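Local coordinates for putative metal-dependent isothiocyanate hydrolase SaxA (Pectobacterium carotovorum, PDB 6BRM), which probably hydrolyses isothiocyanates at a two-zinc centre, as a metallo-beta-lactamase-fold enzyme, at residues B[121-126]-B[145-150]; B[177-182]-B[210-215]; B[184-189]-B[218-223]; B[204-209]-B[240-245]; B[214-219]-B[247-252]. All coordinates share one frame; numbering follows the deposited sequence. Where two conformers were deposited one is given.

Contact 1: residues B[121-126]-B[145-150]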
# COMPACT_ATOMS: atom_id res chain seq x y z
N ILE B 121 9.30 13.90 -11.17
CA ILE B 121 8.58 12.65 -11.44
C ILE B 121 8.53 11.83 -10.15
O ILE B 121 9.57 11.39 -9.66
CB ILE B 121 9.26 11.84 -12.56
CG1 ILE B 121 9.13 12.57 -13.90
CG2 ILE B 121 8.65 10.44 -12.67
CD1 ILE B 121 9.99 12.00 -15.01
N TYR B 122 7.33 11.64 -9.62
CA TYR B 122 7.13 10.83 -8.41
C TYR B 122 6.66 9.42 -8.78
O TYR B 122 5.72 9.28 -9.56
CB TYR B 122 6.09 11.47 -7.49
CG TYR B 122 6.40 12.88 -7.02
CD1 TYR B 122 7.16 13.09 -5.86
CD2 TYR B 122 5.92 13.99 -7.71
CE1 TYR B 122 7.43 14.38 -5.42
CE2 TYR B 122 6.18 15.28 -7.27
CZ TYR B 122 6.94 15.47 -6.13
OH TYR B 122 7.21 16.75 -5.69
N LYS B 123 7.32 8.41 -8.21
CA LYS B 123 6.94 7.01 -8.37
C LYS B 123 5.97 6.63 -7.24
O LYS B 123 6.27 6.89 -6.07
CB LYS B 123 8.18 6.12 -8.33
CG LYS B 123 7.93 4.64 -8.60
CD LYS B 123 9.22 3.82 -8.66
CE LYS B 123 9.90 3.66 -7.31
NZ LYS B 123 9.06 2.95 -6.31
N THR B 124 4.85 6.00 -7.61
CA THR B 124 3.76 5.66 -6.69
C THR B 124 3.65 4.15 -6.46
O THR B 124 3.97 3.37 -7.36
CB THR B 124 2.41 6.13 -7.27
OG1 THR B 124 2.55 7.43 -7.84
CG2 THR B 124 1.32 6.14 -6.21
N ASP B 125 3.19 3.75 -5.28
CA ASP B 125 2.99 2.33 -4.97
C ASP B 125 1.52 1.98 -5.19
O ASP B 125 0.65 2.63 -4.63
CB ASP B 125 3.40 2.01 -3.53
CG ASP B 125 3.50 0.50 -3.27
OD1 ASP B 125 4.25 -0.19 -3.99
OD2 ASP B 125 2.84 -0.00 -2.33
N GLY B 126 1.27 0.97 -6.02
CA GLY B 126 -0.08 0.45 -6.26
C GLY B 126 -0.18 -0.97 -5.75
O GLY B 126 0.75 -1.49 -5.13
N ASP B 145 5.08 -6.05 -8.32
CA ASP B 145 4.96 -4.60 -8.18
C ASP B 145 4.70 -3.96 -9.54
O ASP B 145 5.16 -4.46 -10.57
CB ASP B 145 6.25 -4.02 -7.57
CG ASP B 145 6.55 -4.56 -6.19
OD1 ASP B 145 5.61 -4.70 -5.37
OD2 ASP B 145 7.73 -4.84 -5.90
N ALA B 146 3.96 -2.85 -9.53
CA ALA B 146 3.72 -2.05 -10.73
C ALA B 146 3.38 -0.61 -10.33
O ALA B 146 2.32 -0.36 -9.75
CB ALA B 146 2.60 -2.66 -11.55
N CYS B 147 4.27 0.32 -10.66
CA CYS B 147 4.21 1.68 -10.10
C CYS B 147 3.35 2.66 -10.91
O CYS B 147 3.21 2.53 -12.13
CB CYS B 147 5.61 2.26 -9.94
SG CYS B 147 6.48 2.60 -11.49
N GLY B 148 2.79 3.63 -10.20
CA GLY B 148 2.16 4.80 -10.80
C GLY B 148 3.20 5.87 -11.04
O GLY B 148 4.34 5.76 -10.55
N LEU B 149 2.83 6.90 -11.79
CA LEU B 149 3.74 8.00 -12.13
C LEU B 149 3.00 9.33 -12.10
O LEU B 149 2.01 9.50 -12.80
CB LEU B 149 4.31 7.82 -13.54
CG LEU B 149 5.05 6.53 -13.87
CD1 LEU B 149 5.24 6.44 -15.38
CD2 LEU B 149 6.39 6.49 -13.15
N VAL B 150 3.50 10.27 -11.28
CA VAL B 150 3.01 11.64 -11.28
C VAL B 150 4.04 12.50 -11.99
O VAL B 150 5.24 12.25 -11.86
CB VAL B 150 2.78 12.16 -9.84
CG1 VAL B 150 2.31 13.61 -9.85
CG2 VAL B 150 1.77 11.28 -9.11

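Contact 2: residues B[177-182]-B[210-215]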
# COMPACT_ATOMS: atom_id res chain seq x y z
N ARG B 177 -2.51 13.88 -1.86
CA ARG B 177 -1.23 14.59 -1.82
C ARG B 177 -1.04 15.48 -3.05
O ARG B 177 -1.07 16.70 -2.94
CB ARG B 177 -0.06 13.62 -1.66
CG ARG B 177 1.32 14.28 -1.62
CD ARG B 177 2.43 13.24 -1.55
NE ARG B 177 3.75 13.84 -1.71
CZ ARG B 177 4.90 13.16 -1.71
NH1 ARG B 177 4.92 11.84 -1.54
NH2 ARG B 177 6.05 13.81 -1.87
N PHE B 178 -0.86 14.85 -4.22
CA PHE B 178 -0.46 15.57 -5.44
C PHE B 178 -1.60 16.33 -6.12
O PHE B 178 -1.34 17.26 -6.88
CB PHE B 178 0.21 14.61 -6.43
CG PHE B 178 1.40 13.89 -5.88
CD1 PHE B 178 2.61 14.54 -5.71
CD2 PHE B 178 1.31 12.55 -5.51
CE1 PHE B 178 3.71 13.88 -5.19
CE2 PHE B 178 2.41 11.88 -4.99
CZ PHE B 178 3.61 12.55 -4.83
N LYS B 179 -2.85 15.92 -5.85
CA LYS B 179 -4.06 16.61 -6.35
C LYS B 179 -4.03 16.86 -7.87
O LYS B 179 -4.07 18.01 -8.31
CB LYS B 179 -4.29 17.92 -5.58
CG LYS B 179 -4.41 17.72 -4.07
CD LYS B 179 -5.43 18.65 -3.43
CE LYS B 179 -6.85 18.15 -3.64
NZ LYS B 179 -7.85 18.90 -2.82
N PRO B 180 -3.97 15.77 -8.67
CA PRO B 180 -3.83 15.94 -10.12
C PRO B 180 -5.10 16.44 -10.78
O PRO B 180 -6.19 15.99 -10.43
CB PRO B 180 -3.49 14.53 -10.61
CG PRO B 180 -3.34 13.67 -9.40
CD PRO B 180 -4.10 14.35 -8.31
N GLU B 181 -4.96 17.36 -11.73
CA GLU B 181 -6.08 17.76 -12.60
C GLU B 181 -6.41 16.65 -13.61
O GLU B 181 -7.54 16.56 -14.08
CB GLU B 181 -5.78 19.08 -13.32
CG GLU B 181 -5.65 20.30 -12.41
CD GLU B 181 -4.21 20.71 -12.15
OE1 GLU B 181 -3.63 21.45 -12.97
OE2 GLU B 181 -3.65 20.30 -11.10
N ILE B 182 -5.42 15.83 -13.95
CA ILE B 182 -5.58 14.71 -14.88
C ILE B 182 -5.15 13.40 -14.20
O ILE B 182 -4.01 13.29 -13.74
CB ILE B 182 -4.71 14.91 -16.15
CG1 ILE B 182 -5.07 16.22 -16.85
CG2 ILE B 182 -4.88 13.73 -17.11
CD1 ILE B 182 -3.96 16.76 -17.73
N LYS B 210 -15.62 11.36 -7.05
CA LYS B 210 -16.20 11.77 -5.76
C LYS B 210 -15.13 12.35 -4.85
O LYS B 210 -15.35 13.38 -4.20
CB LYS B 210 -16.90 10.59 -5.07
CG LYS B 210 -18.24 10.23 -5.68
CD LYS B 210 -18.80 8.93 -5.12
CE LYS B 210 -20.16 8.61 -5.72
NZ LYS B 210 -20.54 7.18 -5.53
N MET B 211 -13.97 11.69 -4.81
CA MET B 211 -12.82 12.14 -4.02
C MET B 211 -12.28 13.48 -4.54
O MET B 211 -12.02 14.39 -3.76
CB MET B 211 -11.70 11.09 -4.07
CG MET B 211 -10.84 11.00 -2.81
SD MET B 211 -11.28 9.59 -1.76
CE MET B 211 -13.03 9.86 -1.51
N LEU B 212 -12.12 13.57 -5.87
CA LEU B 212 -11.44 14.68 -6.52
C LEU B 212 -12.27 15.20 -7.72
O LEU B 212 -11.92 14.95 -8.88
CB LEU B 212 -10.05 14.21 -6.95
CG LEU B 212 -8.97 15.26 -7.24
CD1 LEU B 212 -8.57 16.01 -5.98
CD2 LEU B 212 -7.76 14.57 -7.84
N PRO B 213 -13.36 15.94 -7.44
CA PRO B 213 -14.32 16.35 -8.49
C PRO B 213 -13.84 17.38 -9.51
O PRO B 213 -14.49 17.56 -10.54
CB PRO B 213 -15.50 16.91 -7.68
CG PRO B 213 -14.91 17.37 -6.40
CD PRO B 213 -13.77 16.44 -6.11
N THR B 214 -12.72 18.06 -9.24
CA THR B 214 -12.08 18.94 -10.21
C THR B 214 -11.45 18.16 -11.36
O THR B 214 -11.41 18.63 -12.50
CB THR B 214 -10.95 19.77 -9.57
OG1 THR B 214 -9.98 18.88 -8.99
CG2 THR B 214 -11.50 20.69 -8.49
N ALA B 215 -10.94 16.97 -11.04
CA ALA B 215 -10.13 16.18 -11.97
C ALA B 215 -10.89 15.66 -13.18
O ALA B 215 -12.12 15.58 -13.18
CB ALA B 215 -9.48 15.02 -11.22

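Contact 3: residues B[184-189]-B[218-223]. With ZN (zinc ion), chain M.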
# COMPACT_ATOMS: atom_id res chain seq x y z
N VAL B 184 -4.94 9.44 -15.21
CA VAL B 184 -5.03 8.41 -16.25
C VAL B 184 -5.15 7.03 -15.59
O VAL B 184 -4.22 6.58 -14.92
CB VAL B 184 -3.81 8.43 -17.20
CG1 VAL B 184 -4.03 7.49 -18.38
CG2 VAL B 184 -3.53 9.84 -17.69
N LEU B 185 -6.30 6.37 -15.78
CA LEU B 185 -6.57 5.06 -15.18
C LEU B 185 -6.48 3.94 -16.21
O LEU B 185 -6.80 4.13 -17.39
CB LEU B 185 -7.97 5.03 -14.56
CG LEU B 185 -8.35 6.16 -13.60
CD1 LEU B 185 -9.76 5.94 -13.09
CD2 LEU B 185 -7.37 6.27 -12.45
N ASN B 186 -6.04 2.77 -15.74
CA ASN B 186 -6.03 1.54 -16.53
C ASN B 186 -7.32 0.77 -16.24
O ASN B 186 -7.36 -0.07 -15.34
CB ASN B 186 -4.79 0.70 -16.19
CG ASN B 186 -3.50 1.35 -16.66
OD1 ASN B 186 -3.50 2.46 -17.20
ND2 ASN B 186 -2.39 0.66 -16.46
N THR B 187 -8.37 1.08 -17.00
CA THR B 187 -9.73 0.57 -16.77
C THR B 187 -10.08 -0.60 -17.71
O THR B 187 -11.08 -0.58 -18.43
CB THR B 187 -10.78 1.69 -16.95
OG1 THR B 187 -10.61 2.31 -18.23
CG2 THR B 187 -10.64 2.74 -15.87
N GLY B 188 -9.24 -1.63 -17.68
CA GLY B 188 -9.48 -2.85 -18.44
C GLY B 188 -10.49 -3.79 -17.81
O GLY B 188 -11.20 -4.50 -18.52
N TYR B 189 -10.55 -3.77 -16.48
CA TYR B 189 -11.35 -4.72 -15.70
C TYR B 189 -11.00 -6.18 -16.04
O TYR B 189 -11.88 -7.02 -16.24
CB TYR B 189 -12.85 -4.43 -15.85
CG TYR B 189 -13.69 -4.95 -14.69
CD1 TYR B 189 -13.54 -4.43 -13.40
CD2 TYR B 189 -14.65 -5.96 -14.88
CE1 TYR B 189 -14.31 -4.90 -12.34
CE2 TYR B 189 -15.42 -6.43 -13.83
CZ TYR B 189 -15.25 -5.90 -12.56
OH TYR B 189 -16.01 -6.36 -11.51
N VAL B 218 -8.85 10.16 -17.76
CA VAL B 218 -8.54 9.56 -19.07
C VAL B 218 -8.52 8.04 -18.92
O VAL B 218 -7.64 7.49 -18.25
CB VAL B 218 -7.18 10.06 -19.61
CG1 VAL B 218 -6.83 9.37 -20.93
CG2 VAL B 218 -7.21 11.57 -19.79
N ALA B 219 -9.49 7.36 -19.53
CA ALA B 219 -9.57 5.90 -19.51
C ALA B 219 -8.55 5.30 -20.48
O ALA B 219 -8.27 5.87 -21.53
CB ALA B 219 -10.97 5.45 -19.87
N SER B 220 -8.01 4.14 -20.10
CA SER B 220 -6.95 3.47 -20.86
C SER B 220 -6.86 2.00 -20.45
O SER B 220 -7.58 1.57 -19.55
CB SER B 220 -5.60 4.18 -20.63
OG SER B 220 -4.55 3.58 -21.37
N HIS B 221 -6.00 1.25 -21.13
CA HIS B 221 -5.76 -0.17 -20.84
C HIS B 221 -7.01 -1.04 -21.12
O HIS B 221 -7.35 -1.91 -20.33
CB HIS B 221 -5.27 -0.34 -19.38
CG HIS B 221 -4.52 -1.62 -19.11
ND1 HIS B 221 -5.04 -2.86 -19.38
CD2 HIS B 221 -3.30 -1.84 -18.56
CE1 HIS B 221 -4.17 -3.79 -19.03
NE2 HIS B 221 -3.10 -3.19 -18.52
N MET B 222 -7.67 -0.80 -22.26
CA MET B 222 -8.82 -1.62 -22.68
C MET B 222 -8.98 -1.76 -24.20
O MET B 222 -8.51 -0.91 -24.96
CB MET B 222 -10.11 -1.10 -22.05
CG MET B 222 -10.43 0.36 -22.30
SD MET B 222 -11.83 0.93 -21.30
CE MET B 222 -11.74 2.68 -21.63
N GLU B 223 -9.64 -2.85 -24.62
CA GLU B 223 -9.84 -3.22 -26.04
C GLU B 223 -8.51 -3.41 -26.78
O GLU B 223 -8.28 -2.83 -27.85
CB GLU B 223 -10.72 -2.20 -26.77
CG GLU B 223 -12.08 -1.98 -26.11
CD GLU B 223 -13.01 -1.15 -26.97
OE1 GLU B 223 -12.54 -0.27 -27.71
OE2 GLU B 223 -14.24 -1.37 -26.88
ZN ZN M . -1.61 -4.56 -17.63
O HOH W 1 -0.40 -6.36 -17.18
O HOH W 2 -3.25 -5.86 -16.97

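Contact 4: residues B[204-209]-B[240-245]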
# COMPACT_ATOMS: atom_id res chain seq x y z
N ASP B 204 -14.33 2.28 -10.25
CA ASP B 204 -13.18 3.07 -9.79
C ASP B 204 -13.08 4.44 -10.46
O ASP B 204 -12.42 5.33 -9.94
CB ASP B 204 -11.89 2.28 -9.98
CG ASP B 204 -11.85 1.00 -9.15
OD1 ASP B 204 -12.93 0.43 -8.87
OD2 ASP B 204 -10.75 0.54 -8.79
N THR B 205 -13.74 4.61 -11.61
CA THR B 205 -13.89 5.93 -12.25
C THR B 205 -14.73 6.89 -11.40
O THR B 205 -14.37 8.06 -11.25
CB THR B 205 -14.53 5.80 -13.66
OG1 THR B 205 -13.72 4.96 -14.49
CG2 THR B 205 -14.69 7.15 -14.32
N LEU B 206 -15.86 6.40 -10.88
CA LEU B 206 -16.76 7.22 -10.06
C LEU B 206 -16.17 7.53 -8.67
O LEU B 206 -16.23 8.68 -8.23
CB LEU B 206 -18.11 6.51 -9.90
CG LEU B 206 -19.27 7.30 -9.27
CD1 LEU B 206 -19.66 8.50 -10.12
CD2 LEU B 206 -20.47 6.39 -9.07
N ARG B 207 -15.61 6.52 -8.01
CA ARG B 207 -15.03 6.67 -6.67
C ARG B 207 -13.89 7.69 -6.60
O ARG B 207 -13.71 8.34 -5.57
CB ARG B 207 -14.57 5.31 -6.16
CG ARG B 207 -15.70 4.42 -5.66
CD ARG B 207 -15.30 2.95 -5.61
NE ARG B 207 -16.26 2.16 -4.84
CZ ARG B 207 -17.48 1.84 -5.26
NH1 ARG B 207 -17.90 2.23 -6.45
NH2 ARG B 207 -18.28 1.11 -4.49
N THR B 208 -13.12 7.82 -7.68
CA THR B 208 -12.08 8.86 -7.80
C THR B 208 -12.68 10.26 -7.90
O THR B 208 -12.23 11.18 -7.22
CB THR B 208 -11.21 8.68 -9.06
OG1 THR B 208 -12.05 8.53 -10.21
CG2 THR B 208 -10.33 7.49 -8.94
N LEU B 209 -13.68 10.39 -8.77
CA LEU B 209 -14.28 11.69 -9.08
C LEU B 209 -15.09 12.24 -7.90
O LEU B 209 -15.24 13.45 -7.77
CB LEU B 209 -15.14 11.60 -10.36
CG LEU B 209 -15.03 12.76 -11.36
CD1 LEU B 209 -13.63 12.88 -11.94
CD2 LEU B 209 -16.05 12.57 -12.47
N LEU B 240 -22.51 8.31 -18.55
CA LEU B 240 -23.79 8.98 -18.80
C LEU B 240 -24.81 8.74 -17.68
O LEU B 240 -25.60 9.62 -17.35
CB LEU B 240 -24.40 8.51 -20.13
CG LEU B 240 -23.66 8.93 -21.41
CD1 LEU B 240 -23.97 7.98 -22.56
CD2 LEU B 240 -24.00 10.37 -21.79
N GLU B 241 -24.77 7.54 -17.10
CA GLU B 241 -25.69 7.12 -16.05
C GLU B 241 -25.54 7.95 -14.77
O GLU B 241 -26.54 8.40 -14.20
CB GLU B 241 -25.48 5.64 -15.73
CG GLU B 241 -26.57 4.99 -14.89
CD GLU B 241 -26.45 3.48 -14.85
OE1 GLU B 241 -25.32 2.96 -14.97
OE2 GLU B 241 -27.50 2.81 -14.68
N HIS B 242 -24.30 8.16 -14.33
CA HIS B 242 -24.01 8.92 -13.10
C HIS B 242 -23.70 10.41 -13.33
O HIS B 242 -23.22 11.09 -12.42
CB HIS B 242 -22.86 8.24 -12.35
CG HIS B 242 -23.18 6.85 -11.89
ND1 HIS B 242 -23.13 5.76 -12.73
CD2 HIS B 242 -23.56 6.38 -10.68
CE1 HIS B 242 -23.47 4.68 -12.06
NE2 HIS B 242 -23.73 5.02 -10.82
N GLY B 243 -24.00 10.93 -14.52
CA GLY B 243 -23.88 12.36 -14.81
C GLY B 243 -22.46 12.89 -14.88
O GLY B 243 -22.21 14.04 -14.52
N ILE B 244 -21.54 12.05 -15.36
CA ILE B 244 -20.12 12.42 -15.45
C ILE B 244 -19.55 12.27 -16.86
O ILE B 244 -18.33 12.32 -17.04
CB ILE B 244 -19.27 11.60 -14.44
CG1 ILE B 244 -19.26 10.10 -14.78
CG2 ILE B 244 -19.79 11.82 -13.02
CD1 ILE B 244 -18.40 9.26 -13.85
N GLU B 245 -20.42 12.12 -17.86
CA GLU B 245 -20.01 11.83 -19.25
C GLU B 245 -18.90 12.73 -19.81
O GLU B 245 -17.97 12.23 -20.44
CB GLU B 245 -21.22 11.78 -20.21
CG GLU B 245 -21.98 13.09 -20.47
CD GLU B 245 -22.93 13.50 -19.35
OE1 GLU B 245 -23.51 12.62 -18.68
OE2 GLU B 245 -23.11 14.72 -19.15

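Contact 5: residues B[214-219]-B[247-252]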
# COMPACT_ATOMS: atom_id res chain seq x y z
N THR B 214 -12.72 18.06 -9.24
CA THR B 214 -12.08 18.94 -10.21
C THR B 214 -11.45 18.16 -11.36
O THR B 214 -11.41 18.63 -12.50
CB THR B 214 -10.95 19.77 -9.57
OG1 THR B 214 -9.98 18.88 -8.99
CG2 THR B 214 -11.50 20.69 -8.49
N ALA B 215 -10.94 16.97 -11.04
CA ALA B 215 -10.13 16.18 -11.97
C ALA B 215 -10.89 15.66 -13.18
O ALA B 215 -12.12 15.58 -13.18
CB ALA B 215 -9.48 15.02 -11.22
N THR B 216 -10.13 15.31 -14.21
CA THR B 216 -10.64 14.73 -15.44
C THR B 216 -9.99 13.36 -15.60
O THR B 216 -8.77 13.24 -15.49
CB THR B 216 -10.27 15.60 -16.66
OG1 THR B 216 -10.53 16.98 -16.37
CG2 THR B 216 -11.08 15.18 -17.89
N ILE B 217 -10.80 12.33 -15.87
CA ILE B 217 -10.30 10.96 -15.97
C ILE B 217 -10.07 10.57 -17.44
O ILE B 217 -11.00 10.66 -18.24
CB ILE B 217 -11.26 9.92 -15.33
CG1 ILE B 217 -11.81 10.42 -13.98
CG2 ILE B 217 -10.57 8.57 -15.17
CD1 ILE B 217 -10.76 10.85 -12.97
N VAL B 218 -8.85 10.16 -17.76
CA VAL B 218 -8.54 9.56 -19.07
C VAL B 218 -8.52 8.04 -18.92
O VAL B 218 -7.64 7.49 -18.25
CB VAL B 218 -7.18 10.06 -19.61
CG1 VAL B 218 -6.83 9.37 -20.93
CG2 VAL B 218 -7.21 11.57 -19.79
N ALA B 219 -9.49 7.36 -19.53
CA ALA B 219 -9.57 5.90 -19.51
C ALA B 219 -8.55 5.30 -20.48
O ALA B 219 -8.27 5.87 -21.53
CB ALA B 219 -10.97 5.45 -19.87
N LYS B 247 -16.67 14.51 -18.09
CA LYS B 247 -15.44 14.43 -17.28
C LYS B 247 -14.66 13.13 -17.47
O LYS B 247 -13.49 13.06 -17.06
CB LYS B 247 -15.76 14.64 -15.80
CG LYS B 247 -15.93 16.10 -15.41
CD LYS B 247 -16.11 16.26 -13.91
CE LYS B 247 -15.86 17.71 -13.48
NZ LYS B 247 -14.42 18.09 -13.54
N ILE B 248 -15.28 12.10 -18.05
CA ILE B 248 -14.59 10.84 -18.36
C ILE B 248 -14.17 10.84 -19.84
O ILE B 248 -14.99 10.59 -20.73
CB ILE B 248 -15.46 9.59 -18.05
CG1 ILE B 248 -16.12 9.69 -16.66
CG2 ILE B 248 -14.64 8.31 -18.16
CD1 ILE B 248 -15.19 10.09 -15.54
N LEU B 249 -12.90 11.13 -20.09
CA LEU B 249 -12.31 11.03 -21.43
C LEU B 249 -12.01 9.56 -21.74
O LEU B 249 -11.37 8.88 -20.95
CB LEU B 249 -11.03 11.87 -21.54
CG LEU B 249 -11.16 13.34 -21.96
CD1 LEU B 249 -11.45 13.47 -23.45
CD2 LEU B 249 -12.23 14.07 -21.14
N ILE B 250 -12.50 9.09 -22.89
CA ILE B 250 -12.30 7.71 -23.32
C ILE B 250 -11.78 7.75 -24.77
O ILE B 250 -12.55 7.59 -25.72
CB ILE B 250 -13.59 6.85 -23.22
CG1 ILE B 250 -14.34 7.13 -21.91
CG2 ILE B 250 -13.25 5.37 -23.30
CD1 ILE B 250 -15.69 6.45 -21.82
N PRO B 251 -10.46 7.97 -24.94
CA PRO B 251 -9.92 8.24 -26.26
C PRO B 251 -9.81 6.99 -27.14
O PRO B 251 -9.64 5.88 -26.63
CB PRO B 251 -8.52 8.76 -25.94
CG PRO B 251 -8.12 7.97 -24.74
CD PRO B 251 -9.39 7.80 -23.94
N ALA B 252 -9.90 7.21 -28.45
CA ALA B 252 -9.64 6.16 -29.43
C ALA B 252 -8.14 5.89 -29.49
O ALA B 252 -7.34 6.66 -28.96
CB ALA B 252 -10.16 6.56 -30.80

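Contact 1: residues B[121-126]-B[145-150]
The carbonyl oxygen of Y122 receives the amide of V150 (V150 N to Y122 O 3.0 Å) almost straight, 172° at the hydrogen and in the carbonyl plane, while the CA-H of L149 also leans on the same oxygen. The Y122 amide returns the bond to V150 O, making Y122 and V150 a hydrogen-bonded antiparallel pair. The pattern recurs at T124 and G148, where T124 N lies 3.0 Å from G148 O. Both bonds of this second pair are set above their carbonyl planes, 52° out for the one at G148 O. Here the strands come nearest, CA to CA 4.5 Å, with the T124 side chain lying over the bare backbone of G148 (T124 OG1 to G148 C 3.6 Å). Y122, T124 and V150 share one face of the sheet, which helix 169-178 covers through S174 and F178. K123 and L149 point to the other face. CG of K123 is trans to the backbone N (chi1 -175°), which lays it against C147 CB at 3.6 Å before the chain bends twice toward its amine. Beyond the paired residues A146 abuts H67, a ligand of the first zinc, and D125 forms a salt bridge with K173 of the second subunit. The carboxylates of D125 and D145 come near each other (D125 OD1 to D145 OD1 4.9 Å), a like-charge pair that lysines of the second subunit would probably ease. Backbone bonds and apolar contacts thus hold two neighbouring strands in the antiparallel half of the sheet, and charge enters at the end near the metal site and the dimer interface.

Contact 2: residues B[177-182]-B[210-215]
Two helix-to-strand connections of the alpha/beta fold meet here: the end of helix 169-178 leading into strand 182-186, and the end of helix 203-211 leading into strand 216-220. L212, the first residue to leave the second helix, carries the contact with both methyls. Its CD2 reaches the P180 carbonyl (L212 CD2 to P180 O 3.3 Å) and the proline ring (L212 CD2 to P180 CD 3.7 Å), the two side chains crossing at about a right angle. The other methyl meets the aliphatic part of K179 (L212 CD1 to K179 CE 3.6 Å), near the end of the lysine chain. CG of L212 stands opposite its own backbone N (chi1 -161°), which sends the fork across to K179 and P180. K179 itself leaves its helix with positive phi, 51°, swinging the chain round into P180. Farther on, A215 closes a type I turn from L212, A215 N bonding to L212 O. A215 CB touches P180 O at 3.5 Å, and the CA-H of A215 points to E181 O (A215 CA to E181 O 3.4 Å). The contact is made of methyls, a proline ring, the aliphatic end of K179 and carbonyl oxygens. Just after it in the chain the two strands begin side by side, with the backbone of E181 bonded to that of T216; P180 rests on Y160 of strand 159-163, and F178 at the close of its helix meets the ring of Y122 on strand 120-124.

Contact 3: residues B[184-189]-B[218-223]
CG of H221 swings opposite its backbone N (chi1 -158°) and the ring reaches out past N186, whose own CG lies beside its N (chi1 -68°). The two side chains pass obliquely, amide and imidazole planes 41° apart. N186 ND2 lies 3.4 Å from H221 CD2. H221 NE2 then binds zinc at 2.2 Å; two waters, D71, H72 and D164 complete the sphere. The amide nitrogen of N186 bonds to OD1 of D164, so this second-shell residue probably steadies a carboxylate that bridges both zincs. The setting is the C-terminal end of two parallel strands, 182-186 and 216-220, at the edge of the metallo-beta-lactamase alpha-beta/beta-alpha sandwich, where loops after the strands carry metal ligands. L185 N bonds to V218 O at 3.0 Å. Two residues further along, S220 O takes the T187 amide (T187 N to S220 O 2.7 Å) and, weakly, the T187 hydroxyl. Farther from the metal, V184 and V218 lie side by side, pointing the same way. Beyond the strands M222 runs extended along T187, its SD 3.3 Å from T187 O and its CE against T187 OG1, and packs against L235 of helix 232-241. S220 OG bonds to Q5 OE1.

Contact 4: residues B[204-209]-B[240-245]
I244 packs against L209 and T205 on the buried, aliphatic side of this contact, with L206 beside them, whereas on the exposed side H242 meets the other methyl of L206. The I244 side chain points at helix 203-211 and divides between two leucines. Its CD1 meets one methyl of L206 (I244 CD1 to L206 CD1 4.0 Å), the two side chains crossing at about a right angle. The I244 and L209 side chains slide past each other in opposite directions, I244 CG2 3.9 Å from L209 CD2. CG1 of I244 is held between its own N and carbonyl carbon (chi1 66°), with CG2 turned away from the carbonyl; this splits the branches toward L206 and L209. T205, one turn before L209, adds a looser touch of methyl on methyl (T205 CG2 to I244 CD1 4.3 Å). On the outer side H242, just past helix 232-241, sets its ring against L206 (H242 CD2 to L206 CD2 3.5 Å), the methyl approaching the ring obliquely while the two side chains cross at about a right angle. The ring is also anchored to the helix it follows, H242 ND1 bonding to F238 O and the imidazole meeting the F238 ring. G243, with positive phi, turns the chain from H242 back to I244. Helix 203-211 thus packs against the end of helix 232-241 and the loop after it, T205 resting on L235 of that helix. On the sheet beyond, T205 and L209 lean on I248 of strand 248-249, and T208 and L209 on I217 of strand 216-220.

Contact 5: residues B[214-219]-B[247-252]
I217 and I248 form the apolar centre, lying side by side and pointing the same way, with I217 CG1 3.7 Å from I248 CD1. Both place CG1 opposite the carbonyl carbon (chi1 -43° and -47°), which aligns their branches toward helix 203-211, with I248 also touching helix 232-241. On the other face V218 meets L249 (V218 CG2 to L249 CB 4.2 Å) and, farther along, P251, with M257 of strand 256-258 beyond. T216 adds its methyl against L249 CD2 at 3.6 Å. Outward from these lie the backbone bonds of a parallel pair. I217 N bonds to K247 O, L249 N to I217 O (2.7 Å) and A219 N to L249 O (2.8 Å), each nearly along the C=O axis; the last is almost straight, 176° at the hydrogen. The strands are two of a beta-alpha-beta unit crossed over by helix 232-241. At the polar edge the K247 chain runs on and bends at its end, its NZ hydrogen-bonded to P213 O and weakly to A215 O (K247 NZ to A215 O 3.4 Å). An ammonium so placed among backbone carbonyls would be electrostatically favoured, tying the last strand of this sheet to the turn that precedes its neighbour.

Contacts 1, 3 and 5 follow one sheet from its antiparallel side to its parallel end; contacts 3 and 5 share V218 and A219 of strand 216-220, their centres about 10 Å apart. Contact 3 holds a zinc ligand, and contact 1, centred about 16 Å from it, reaches the first zinc's surroundings through A146. Contact 2 joins the ends of two helices: its F178 packs on V150 of contact 1 (V150 CG2 to F178 CD2 3.8 Å), and contact 2 shares T214 and A215 with contact 5. Contact 4 covers contact 5 from outside, L209 CD1 lying 3.7 Å from I217 CD1, and touches contact 3 where T187 CG2 meets T205 OG1.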